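Local coordinates for putative cell invasion protein with MAC/Perforin domain (Bacteroides thetaiotaomicron VPI-5482, PDB 3KK7) that is of unknown function but, as a membrane-attack complex/perforin (MACPF) family protein, may act on membranes or in cell invasion, at residues A[416-420]-A[421-425]. Residues are numbered along the deposited sequence; the frame is centred on the assembly and turned at random.
Sequences ASQSD and EELKA
S419 O accepts a hydrogen bond from E422 N at 2.8 Å and a weak one from L423 N, while D420 O accepts a nearly straight one from K424 N at 2.9 Å. These bonds make the first turn of the short surface helix 420-424, entered from the loop that follows strand 407-411 in the D2 part of this MACPF protein. Over the start of that turn the extended side chain of E422 runs back past S419 to Q418. It crosses the Q418 side chain at about a right angle, with amide and carboxylate planes 70° apart. The 2.7 Å bond from Q418 NE2 to E422 OE1 is weak because it is bent, 120° at the hydrogen. The other oxygen, OE2, takes a weak bond from S419 OG at 3.4 Å; chi1 of 70° sets this hydroxyl between the backbone N and carbonyl carbon of S419, where it also rests 3.3 Å from E422 CG. With an alanine at Q418 the amide is gone, and the E422 carboxylate, without that donor to OE1, would probably be freer to turn. D420 OD1 forms a salt bridge with R385, which also bonds the carbonyls of A416 and Q418, and L423 packs on L393 of strand 392-401. L423 CD1 lies 3.8 Å from Q418 O.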
loop_
_atom_site.group_PDB
_atom_site.type_symbol
_atom_site.label_atom_id
_atom_site.label_comp_id
_atom_site.label_asym_id
_atom_site.label_seq_id
_atom_site.Cartn_x
_atom_site.Cartn_y
_atom_site.Cartn_z
ATOM N N ALA A 416 -29.185 17.699 -13.621
ATOM C CA ALA A 416 -29.657 18.560 -12.515
ATOM C C ALA A 416 -30.551 19.715 -13.013
ATOM O O ALA A 416 -31.439 20.179 -12.283
ATOM C CB ALA A 416 -28.478 19.112 -11.705
ATOM N N SER A 417 -30.309 20.162 -14.249
ATOM C CA SER A 417 -31.128 21.195 -14.911
ATOM C C SER A 417 -32.571 20.736 -15.097
ATOM O O SER A 417 -33.494 21.527 -14.987
ATOM C CB SER A 417 -30.556 21.548 -16.301
ATOM O OG SER A 417 -29.179 21.918 -16.261
ATOM N N GLN A 418 -32.764 19.455 -15.378
ATOM C CA GLN A 418 -34.084 18.955 -15.733
ATOM C C GLN A 418 -35.092 19.221 -14.620
ATOM O O GLN A 418 -34.753 19.231 -13.439
ATOM C CB GLN A 418 -34.026 17.466 -16.068
ATOM C CG GLN A 418 -32.999 17.112 -17.153
ATOM C CD GLN A 418 -33.233 15.737 -17.766
ATOM O OE1 GLN A 418 -32.665 14.736 -17.325
ATOM N NE2 GLN A 418 -34.090 15.685 -18.785
ATOM N N SER A 419 -36.333 19.446 -15.019
ATOM C CA SER A 419 -37.405 19.761 -14.094
ATOM C C SER A 419 -37.812 18.527 -13.319
ATOM O O SER A 419 -37.895 17.435 -13.886
ATOM C CB SER A 419 -38.628 20.250 -14.863
ATOM O OG SER A 419 -39.207 19.178 -15.594
ATOM N N ASP A 420 -38.103 18.717 -12.036
ATOM C CA ASP A 420 -38.605 17.653 -11.166
ATOM C C ASP A 420 -39.392 16.542 -11.898
ATOM O O ASP A 420 -39.053 15.364 -11.783
ATOM C CB ASP A 420 -39.470 18.259 -10.044
ATOM C CG ASP A 420 -38.647 18.760 -8.850
ATOM O OD1 ASP A 420 -37.383 18.804 -8.920
ATOM O OD2 ASP A 420 -39.289 19.102 -7.822
ATOM N N GLU A 421 -40.416 16.921 -12.666
ATOM C CA GLU A 421 -41.346 15.934 -13.263
ATOM C C GLU A 421 -40.676 15.018 -14.278
ATOM O O GLU A 421 -41.050 13.855 -14.408
ATOM C CB GLU A 421 -42.579 16.622 -13.879
ATOM C CG GLU A 421 -43.634 17.093 -12.837
ATOM C CD GLU A 421 -43.129 18.208 -11.884
ATOM O OE1 GLU A 421 -42.139 18.903 -12.217
ATOM O OE2 GLU A 421 -43.729 18.392 -10.797
ATOM N N GLU A 422 -39.677 15.539 -14.980
ATOM C CA GLU A 422 -38.890 14.727 -15.904
ATOM C C GLU A 422 -38.127 13.629 -15.162
ATOM O O GLU A 422 -38.249 12.440 -15.480
ATOM C CB GLU A 422 -37.905 15.601 -16.668
ATOM C CG GLU A 422 -38.563 16.612 -17.588
ATOM C CD GLU A 422 -37.548 17.515 -18.270
ATOM O OE1 GLU A 422 -36.359 17.109 -18.355
ATOM O OE2 GLU A 422 -37.939 18.620 -18.723
ATOM N N LEU A 423 -37.349 14.042 -14.164
ATOM C CA LEU A 423 -36.567 13.115 -13.336
ATOM C C LEU A 423 -37.446 12.063 -12.654
ATOM O O LEU A 423 -37.081 10.891 -12.606
ATOM C CB LEU A 423 -35.740 13.887 -12.287
ATOM C CG LEU A 423 -34.639 14.847 -12.788
ATOM C CD1 LEU A 423 -34.254 15.852 -11.710
ATOM C CD2 LEU A 423 -33.403 14.088 -13.277
ATOM N N LYS A 424 -38.600 12.484 -12.147
ATOM C CA LYS A 424 -39.577 11.565 -11.543
ATOM C C LYS A 424 -40.122 10.526 -12.546
ATOM O O LYS A 424 -40.545 9.428 -12.151
ATOM C CB LYS A 424 -40.735 12.370 -10.928
ATOM C CG LYS A 424 -41.774 11.540 -10.175
ATOM C CD LYS A 424 -42.700 12.443 -9.358
ATOM C CE LYS A 424 -43.929 11.710 -8.822
ATOM N NZ LYS A 424 -44.757 12.616 -7.984
ATOM N N ALA A 425 -40.114 10.880 -13.835
ATOM C CA ALA A 425 -40.549 9.970 -14.903
ATOM C C ALA A 425 -39.558 8.820 -15.146
ATOM O O ALA A 425 -39.905 7.843 -15.812
ATOM C CB ALA A 425 -40.810 10.741 -16.203
#